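Local coordinates for protein methyltransferase (Streptomyces regensis, PDB 5N5D) that probably transfers a methyl group from bound S-adenosylmethionine to a hydroxyl oxygen during the biosynthesis of the antibiotic tomaymycin, at residues A[11-14]-A[15-19]; A[43-46]-A[47-51]; A[75-78]-A[79-83]. One frame throughout, in Å; residues are numbered along the deposited sequence. Where two conformers were deposited one is given.

Interaction 1 of 3, residues A[11-14]-A[15-19]. Unlike the reference sequence in segment 15-19: V15 (reference Ala).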
loop_
_atom_site.group_PDB
_atom_site.type_symbol
_atom_site.label_atom_id
_atom_site.label_comp_id
_atom_site.label_asym_id
_atom_site.label_seq_id
_atom_site.Cartn_x
_atom_site.Cartn_y
_atom_site.Cartn_z
ATOM N N ASN A 11 4.859 -15.066 -10.737
ATOM C CA ASN A 11 3.858 -15.956 -10.155
ATOM C C ASN A 11 4.416 -16.685 -8.944
ATOM O O ASN A 11 3.754 -16.775 -7.903
ATOM C CB ASN A 11 3.379 -16.992 -11.178
ATOM C CG ASN A 11 2.593 -16.391 -12.316
ATOM O OD1 ASN A 11 2.191 -15.232 -12.272
ATOM N ND2 ASN A 11 2.368 -17.191 -13.355
ATOM N N SER A 12 5.626 -17.242 -9.075
ATOM C CA SER A 12 6.185 -18.069 -8.008
ATOM C C SER A 12 6.335 -17.274 -6.718
ATOM O O SER A 12 6.034 -17.775 -5.629
ATOM C CB SER A 12 7.535 -18.642 -8.445
ATOM O OG SER A 12 8.170 -19.341 -7.386
ATOM N N VAL A 13 6.794 -16.028 -6.819
ATOM C CA VAL A 13 6.925 -15.192 -5.631
ATOM C C VAL A 13 5.553 -14.855 -5.057
ATOM O O VAL A 13 5.346 -14.904 -3.838
ATOM C CB VAL A 13 7.736 -13.933 -5.980
ATOM C CG1 VAL A 13 7.739 -12.951 -4.820
ATOM C CG2 VAL A 13 9.151 -14.317 -6.360
ATOM N N ASP A 14 4.592 -14.502 -5.916
ATOM C CA ASP A 14 3.245 -14.205 -5.434
ATOM C C ASP A 14 2.616 -15.417 -4.762
ATOM O O ASP A 14 2.007 -15.302 -3.691
ATOM C CB ASP A 14 2.361 -13.734 -6.591
ATOM C CG ASP A 14 1.829 -12.333 -6.391
ATOM O OD1 ASP A 14 2.240 -11.665 -5.423
ATOM O OD2 ASP A 14 1.008 -11.889 -7.215
ATOM N N VAL A 15 2.725 -16.585 -5.395
ATOM C CA VAL A 15 2.177 -17.815 -4.824
ATOM C C VAL A 15 2.826 -18.102 -3.477
ATOM O O VAL A 15 2.160 -18.533 -2.526
ATOM C CB VAL A 15 2.359 -18.987 -5.811
ATOM C CG1 VAL A 15 2.164 -20.348 -5.128
ATOM C CG2 VAL A 15 1.384 -18.841 -6.978
ATOM N N TYR A 16 4.136 -17.863 -3.374
ATOM C CA TYR A 16 4.842 -18.101 -2.119
ATOM C C TYR A 16 4.312 -17.200 -1.009
ATOM O O TYR A 16 3.929 -17.674 0.065
ATOM C CB TYR A 16 6.348 -17.889 -2.308
ATOM C CG TYR A 16 7.064 -17.811 -0.980
ATOM C CD1 TYR A 16 7.355 -18.960 -0.255
ATOM C CD2 TYR A 16 7.421 -16.591 -0.440
ATOM C CE1 TYR A 16 7.984 -18.883 0.971
ATOM C CE2 TYR A 16 8.051 -16.503 0.783
ATOM C CZ TYR A 16 8.326 -17.648 1.487
ATOM O OH TYR A 16 8.951 -17.515 2.706
ATOM N N PHE A 17 4.298 -15.887 -1.239
ATOM C CA PHE A 17 3.788 -14.972 -0.222
ATOM C C PHE A 17 2.335 -15.281 0.104
ATOM O O PHE A 17 1.943 -15.338 1.276
ATOM C CB PHE A 17 3.912 -13.522 -0.697
ATOM C CG PHE A 17 5.314 -12.978 -0.714
ATOM C CD1 PHE A 17 6.226 -13.288 0.272
ATOM C CD2 PHE A 17 5.697 -12.104 -1.720
ATOM C CE1 PHE A 17 7.510 -12.758 0.244
ATOM C CE2 PHE A 17 6.969 -11.578 -1.755
ATOM C CZ PHE A 17 7.879 -11.909 -0.775
ATOM N N SER A 18 1.520 -15.483 -0.932
ATOM C CA SER A 18 0.106 -15.797 -0.749
ATOM C C SER A 18 -0.086 -17.040 0.111
ATOM O O SER A 18 -0.959 -17.071 0.989
ATOM C CB SER A 18 -0.555 -16.003 -2.112
ATOM O OG SER A 18 -1.517 -15.007 -2.371
ATOM N N SER A 19 0.704 -18.086 -0.146
ATOM C CA SER A 19 0.541 -19.342 0.575
ATOM C C SER A 19 0.673 -19.150 2.077
ATOM O O SER A 19 0.030 -19.867 2.854
ATOM C CB SER A 19 1.565 -20.376 0.085
ATOM O OG SER A 19 2.872 -20.139 0.594
#
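The amide N of V15 donates to N11 O at 2.7 Å, and the bond is almost straight. V15 also brings carbon to the same oxygen: CB and CG2 each come to 3.3 Å. CG2 sits there because CG1 is the branch anti to the backbone N (chi1 164°), which turns CG2 back beside that N. The next rungs follow the same i to i+4 step. Y16 N donates to S12 O, F17 N to V13 O and S18 N to D14 O. The bond to S12 O is the most bent of the four, with an angle of 150° at the hydrogen.

On one flank V13 and F17, one turn apart, run out from the helix together. V13 CG1 approaches the F17 ring obliquely, with CE2 the nearest ring atom at 3.4 Å. V13 CG1 is anti to the backbone N (chi1 172°), which carries it along the helix to the ring.

All this is a run of regular alpha-helix within helix 6-21, and that helix is part of the subunit interface. The ring of F17 stacks on H194 of the second subunit. The carboxylate of D14 finds its partners outside this stretch of helix: OD2 accepts from T213 N, and OD1 from Q209 NE2 of the second subunit. The buried carboxylate is thus tied to both chains at once.

S18 places CB 3.1 Å from D14 O, the oxygen that its own amide uses. Y16 CB lies 3.3 Å from S12 O in a similar way. At the next residue after S18, S19 turns its hydroxyl back along the helix, and OG donates to Y16 O at 2.7 Å.

Interaction 2 of 3, residues A[43-46]-A[47-51]. With SAM (S-adenosylmethionine), chain H.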
loop_
_atom_site.group_PDB
_atom_site.type_symbol
_atom_site.label_atom_id
_atom_site.label_comp_id
_atom_site.label_asym_id
_atom_site.label_seq_id
_atom_site.Cartn_x
_atom_site.Cartn_y
_atom_site.Cartn_z
ATOM N N LEU A 43 -9.991 -10.456 -14.520
ATOM C CA LEU A 43 -10.051 -9.026 -14.254
ATOM C C LEU A 43 -9.973 -8.679 -12.774
ATOM O O LEU A 43 -9.891 -7.493 -12.439
ATOM C CB LEU A 43 -11.348 -8.448 -14.819
ATOM C CG LEU A 43 -11.627 -8.717 -16.295
ATOM C CD1 LEU A 43 -12.944 -8.070 -16.694
ATOM C CD2 LEU A 43 -10.486 -8.207 -17.165
ATOM N N ALA A 44 -10.001 -9.667 -11.888
ATOM C CA ALA A 44 -10.053 -9.399 -10.460
ATOM C C ALA A 44 -8.673 -9.064 -9.910
ATOM O O ALA A 44 -7.646 -9.513 -10.427
ATOM C CB ALA A 44 -10.611 -10.608 -9.714
ATOM N N VAL A 45 -8.656 -8.267 -8.846
ATOM C CA VAL A 45 -7.429 -8.105 -8.078
ATOM C C VAL A 45 -6.939 -9.489 -7.671
ATOM O O VAL A 45 -7.733 -10.420 -7.470
ATOM C CB VAL A 45 -7.627 -7.204 -6.845
ATOM C CG1 VAL A 45 -7.987 -5.781 -7.270
ATOM C CG2 VAL A 45 -8.687 -7.780 -5.916
ATOM N N SER A 46 -5.625 -9.628 -7.565
ATOM C CA SER A 46 -5.018 -10.839 -7.044
ATOM C C SER A 46 -5.333 -10.987 -5.559
ATOM O O SER A 46 -5.811 -10.064 -4.898
ATOM C CB SER A 46 -3.508 -10.793 -7.230
ATOM O OG SER A 46 -2.957 -9.800 -6.380
ATOM N N ALA A 47 -5.022 -12.161 -5.013
ATOM C CA ALA A 47 -5.232 -12.351 -3.580
ATOM C C ALA A 47 -4.409 -11.369 -2.754
ATOM O O ALA A 47 -4.979 -10.731 -1.851
ATOM C CB ALA A 47 -4.942 -13.808 -3.204
ATOM N N PRO A 48 -3.106 -11.185 -2.999
ATOM C CA PRO A 48 -2.358 -10.201 -2.196
ATOM C C PRO A 48 -2.898 -8.789 -2.341
ATOM O O PRO A 48 -2.897 -8.021 -1.369
ATOM C CB PRO A 48 -0.926 -10.321 -2.739
ATOM C CG PRO A 48 -0.858 -11.675 -3.380
ATOM C CD PRO A 48 -2.229 -11.901 -3.942
ATOM N N GLN A 49 -3.374 -8.435 -3.540
ATOM C CA GLN A 49 -3.935 -7.105 -3.781
ATOM C C GLN A 49 -5.275 -6.916 -3.081
ATOM O O GLN A 49 -5.548 -5.843 -2.523
ATOM C CB GLN A 49 -4.114 -6.885 -5.282
ATOM C CG GLN A 49 -2.840 -6.719 -6.065
ATOM C CD GLN A 49 -3.081 -6.739 -7.574
ATOM O OE1 GLN A 49 -4.186 -7.043 -8.042
ATOM N NE2 GLN A 49 -2.047 -6.424 -8.336
ATOM N N GLY A 50 -6.149 -7.921 -3.155
ATOM C CA GLY A 50 -7.393 -7.849 -2.418
ATOM C C GLY A 50 -7.153 -7.749 -0.926
ATOM O O GLY A 50 -7.814 -6.975 -0.234
ATOM N N LYS A 51 -6.182 -8.511 -0.415
ATOM C CA LYS A 51 -5.835 -8.415 1.000
ATOM C C LYS A 51 -5.332 -7.016 1.339
ATOM O O LYS A 51 -5.653 -6.471 2.403
ATOM C CB LYS A 51 -4.785 -9.475 1.351
ATOM C CG LYS A 51 -4.395 -9.543 2.832
ATOM C CD LYS A 51 -5.379 -10.352 3.644
ATOM C CE LYS A 51 -4.976 -10.452 5.124
ATOM N NZ LYS A 51 -4.021 -11.562 5.442
HETATM N N SAM H . -13.063 -4.865 -8.847
HETATM C CA SAM H . -13.178 -6.222 -9.416
HETATM C C SAM H . -12.252 -7.213 -8.640
HETATM O O SAM H . -11.098 -6.809 -8.370
HETATM O OXT SAM H . -12.718 -8.333 -8.343
HETATM C CB SAM H . -12.808 -6.221 -10.919
HETATM C CG SAM H . -13.514 -5.103 -11.677
HETATM S SD SAM H . -13.159 -5.320 -13.438
HETATM C CE SAM H . -11.496 -4.767 -13.510
HETATM C "C5'" SAM H . -13.970 -3.871 -14.196
HETATM C "C4'" SAM H . -15.483 -3.933 -14.114
HETATM O "O4'" SAM H . -16.061 -2.641 -14.399
HETATM C "C3'" SAM H . -16.134 -4.932 -15.079
HETATM O "O3'" SAM H . -16.934 -5.849 -14.341
HETATM C "C2'" SAM H . -16.940 -4.040 -16.037
HETATM O "O2'" SAM H . -18.149 -4.646 -16.477
HETATM C "C1'" SAM H . -17.240 -2.844 -15.143
HETATM N N9 SAM H . -17.551 -1.610 -15.853
HETATM C C8 SAM H . -16.967 -1.137 -16.998
HETATM N N7 SAM H . -17.406 0.039 -17.376
HETATM C C5 SAM H . -18.348 0.364 -16.410
HETATM C C6 SAM H . -19.161 1.497 -16.221
HETATM N N6 SAM H . -19.160 2.556 -17.040
HETATM N N1 SAM H . -19.979 1.511 -15.144
HETATM C C2 SAM H . -19.979 0.457 -14.323
HETATM N N3 SAM H . -19.258 -0.666 -14.401
HETATM C C4 SAM H . -18.453 -0.648 -15.471
#
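S46 and Q49 meet through two first torsions. S46 holds OG between its backbone N and carbonyl carbon (chi1 69°), directed at the start of the helix. Q49 has CG beside its own backbone N (chi1 -71°) and an extended chain beyond it, which returns the amide to the backbone of S46.

Two bonds cross in opposite senses. Q49 N donates to S46 OG at 3.2 Å. S46 N donates to Q49 OE1 at 3.0 Å. This second donor stands above the plane of the amide, 44° out of it, rather than on a lone pair. The side chain of Q49 runs closely past the hydroxyl, with CG 3.1 Å from S46 OG. P48 CD, in the first turn, also packs on that oxygen, at 3.3 Å. Below the cap, G50 N donates to S46 O, which is the first regular bond of the helix.

The V45 side chain lies across that of Q49, with V45 CB 3.6 Å from Q49 OE1. Its CG2 rests against G50 CA. V45 also meets the cofactor: its N donates to the carboxylate O of S-adenosylmethionine at 2.9 Å, nearly straight, and both its methyls lie close to the same oxygen. A44 CB lies beside the other carboxylate oxygen, OXT. L43 O is 3.3 Å from CE, the methyl carbon of the cofactor. The peptide that follows the cofactor contact is therefore the one whose N-H is fixed by Q49.

Beyond the cap, A47 and P48 pack on S18 of helix 6-21, and P48 O accepts from T206 OG1 of the second subunit. S46 as N-cap and Q49 three residues on form a capping box at the start of helix 47-60, next to the methionine end of the cofactor pocket.

Interaction 3 of 3, residues A[75-78]-A[79-83]. With SAM (S-adenosylmethionine), chain H.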
loop_
_atom_site.group_PDB
_atom_site.type_symbol
_atom_site.label_atom_id
_atom_site.label_comp_id
_atom_site.label_asym_id
_atom_site.label_seq_id
_atom_site.Cartn_x
_atom_site.Cartn_y
_atom_site.Cartn_z
ATOM N N SER A 75 -12.941 -8.464 -5.279
ATOM C CA SER A 75 -12.532 -7.330 -4.458
ATOM C C SER A 75 -13.626 -6.953 -3.463
ATOM O O SER A 75 -13.323 -6.544 -2.334
ATOM C CB SER A 75 -12.172 -6.133 -5.348
ATOM O OG SER A 75 -13.244 -5.798 -6.212
ATOM N N SER A 76 -14.896 -7.122 -3.852
ATOM C CA SER A 76 -16.016 -6.739 -2.997
ATOM C C SER A 76 -16.000 -7.509 -1.683
ATOM O O SER A 76 -16.262 -6.938 -0.619
ATOM C CB SER A 76 -17.334 -6.974 -3.732
ATOM O OG SER A 76 -17.241 -6.560 -5.087
ATOM N N ILE A 77 -15.710 -8.809 -1.736
ATOM C CA ILE A 77 -15.672 -9.607 -0.510
ATOM C C ILE A 77 -14.594 -9.077 0.423
ATOM O O ILE A 77 -14.817 -8.908 1.627
ATOM C CB ILE A 77 -15.447 -11.093 -0.837
ATOM C CG1 ILE A 77 -16.668 -11.677 -1.555
ATOM C CG2 ILE A 77 -15.166 -11.887 0.440
ATOM C CD1 ILE A 77 -16.408 -13.026 -2.184
ATOM N N TRP A 78 -13.401 -8.818 -0.118
ATOM C CA TRP A 78 -12.310 -8.312 0.710
ATOM C C TRP A 78 -12.678 -6.982 1.350
ATOM O O TRP A 78 -12.377 -6.746 2.528
ATOM C CB TRP A 78 -11.037 -8.164 -0.118
ATOM C CG TRP A 78 -10.285 -9.450 -0.313
ATOM C CD1 TRP A 78 -10.100 -10.128 -1.479
ATOM C CD2 TRP A 78 -9.606 -10.201 0.700
ATOM N NE1 TRP A 78 -9.337 -11.254 -1.260
ATOM C CE2 TRP A 78 -9.027 -11.324 0.073
ATOM C CE3 TRP A 78 -9.435 -10.036 2.078
ATOM C CZ2 TRP A 78 -8.285 -12.275 0.779
ATOM C CZ3 TRP A 78 -8.699 -10.979 2.773
ATOM C CH2 TRP A 78 -8.133 -12.083 2.123
ATOM N N LEU A 79 -13.318 -6.095 0.592
ATOM C CA LEU A 79 -13.691 -4.797 1.146
ATOM C C LEU A 79 -14.789 -4.940 2.192
ATOM O O LEU A 79 -14.714 -4.338 3.268
ATOM C CB LEU A 79 -14.141 -3.860 0.027
ATOM C CG LEU A 79 -13.027 -3.347 -0.884
ATOM C CD1 LEU A 79 -13.642 -2.657 -2.083
ATOM C CD2 LEU A 79 -12.093 -2.405 -0.143
ATOM N N ALA A 80 -15.824 -5.729 1.892
ATOM C CA ALA A 80 -16.927 -5.879 2.834
ATOM C C ALA A 80 -16.464 -6.528 4.128
ATOM O O ALA A 80 -16.987 -6.212 5.201
ATOM C CB ALA A 80 -18.056 -6.697 2.203
ATOM N N ARG A 81 -15.478 -7.426 4.056
ATOM C CA ARG A 81 -15.008 -8.088 5.267
ATOM C C ARG A 81 -14.164 -7.184 6.156
ATOM O O ARG A 81 -13.863 -7.570 7.292
ATOM C CB ARG A 81 -14.234 -9.351 4.889
ATOM C CG ARG A 81 -15.164 -10.483 4.502
ATOM C CD ARG A 81 -14.433 -11.760 4.134
ATOM N NE ARG A 81 -15.378 -12.868 4.056
ATOM C CZ ARG A 81 -15.121 -14.047 3.502
ATOM N NH1 ARG A 81 -13.934 -14.287 2.964
ATOM N NH2 ARG A 81 -16.059 -14.984 3.475
ATOM N N ALA A 82 -13.787 -5.999 5.681
ATOM C CA ALA A 82 -13.136 -5.006 6.521
ATOM C C ALA A 82 -14.133 -4.205 7.349
ATOM O O ALA A 82 -13.719 -3.484 8.261
ATOM C CB ALA A 82 -12.316 -4.048 5.659
ATOM N N LEU A 83 -15.429 -4.319 7.053
ATOM C CA LEU A 83 -16.417 -3.419 7.619
ATOM C C LEU A 83 -16.849 -3.848 9.019
ATOM O O LEU A 83 -16.911 -5.041 9.322
ATOM C CB LEU A 83 -17.657 -3.366 6.740
ATOM C CG LEU A 83 -17.517 -2.718 5.367
ATOM C CD1 LEU A 83 -18.743 -3.023 4.517
ATOM C CD2 LEU A 83 -17.329 -1.220 5.519
HETATM N N SAM H . -13.063 -4.865 -8.847
HETATM C CA SAM H . -13.178 -6.222 -9.416
HETATM C C SAM H . -12.252 -7.213 -8.640
HETATM O O SAM H . -11.098 -6.809 -8.370
HETATM O OXT SAM H . -12.718 -8.333 -8.343
HETATM C CB SAM H . -12.808 -6.221 -10.919
HETATM C CG SAM H . -13.514 -5.103 -11.677
HETATM S SD SAM H . -13.159 -5.320 -13.438
HETATM C CE SAM H . -11.496 -4.767 -13.510
HETATM C "C5'" SAM H . -13.970 -3.871 -14.196
HETATM C "C4'" SAM H . -15.483 -3.933 -14.114
HETATM O "O4'" SAM H . -16.061 -2.641 -14.399
HETATM C "C3'" SAM H . -16.134 -4.932 -15.079
HETATM O "O3'" SAM H . -16.934 -5.849 -14.341
HETATM C "C2'" SAM H . -16.940 -4.040 -16.037
HETATM O "O2'" SAM H . -18.149 -4.646 -16.477
HETATM C "C1'" SAM H . -17.240 -2.844 -15.143
HETATM N N9 SAM H . -17.551 -1.610 -15.853
HETATM C C8 SAM H . -16.967 -1.137 -16.998
HETATM N N7 SAM H . -17.406 0.039 -17.376
HETATM C C5 SAM H . -18.348 0.364 -16.410
HETATM C C6 SAM H . -19.161 1.497 -16.221
HETATM N N6 SAM H . -19.160 2.556 -17.040
HETATM N N1 SAM H . -19.979 1.511 -15.144
HETATM C C2 SAM H . -19.979 0.457 -14.323
HETATM N N3 SAM H . -19.258 -0.666 -14.401
HETATM C C4 SAM H . -18.453 -0.648 -15.471
#
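I77 and R81 stand next to each other on one flank of the helix. The chain of R81, extended from CG to NE, carries the guanidinium alongside I77 CG2. This methyl sits over one face of the group, 3.5 Å from its plane and nearer its edge than its centre. The nearest nitrogen to CG2 is R81 NH1, at 3.7 Å. R81 CB and CG also lie against I77 O, which accepts from R81 N. Outside the segments, R81 NH2 forms a salt bridge with D25 and a hydrogen bond with A109 O. A leucine in place of R81 would probably leave D25 without its charged mate and the I77 methyl without the flat group it packs on.

L79 turns another way and lays CG 3.5 Å from S75 O, the acceptor of its own amide. S75 faces S-adenosylmethionine. Its N donates to OXT at 3.1 Å, and its OG accepts from the amino N at 2.8 Å. S75 OG also shares a hydrogen bond with E67. The W78 ring meets H54 edge-to-face, and its NE1 is hydrogen-bonded to Y74 OH.

The type I beta turn A80–L83 leads away from helix 74-80, the helix of the beta-alpha-beta unit between strands 64-68 and 88-93. I77 packs there on helices 26-31 and 96-108.

The three contacts come in series along the chain: interaction 1 on helix 6-21, interaction 2 at the start of helix 47-60, interaction 3 on helix 74-80. Interactions 1 and 2 have centres about 12 Å apart and touch where S18 and D14 meet P48. Both also reach the second subunit. Interactions 2 and 3 have centres about 11 Å apart and touch through K51 and G50 on W78. Both bond the carboxylate of S-adenosylmethionine, and interaction 3 also its amino group. Interactions 1 and 3 do not touch; their centres are about 22 Å apart. The start of helix 47-60 thus touches both the second subunit and the cofactor-binding loop, joining the interface to the Rossmann-like site.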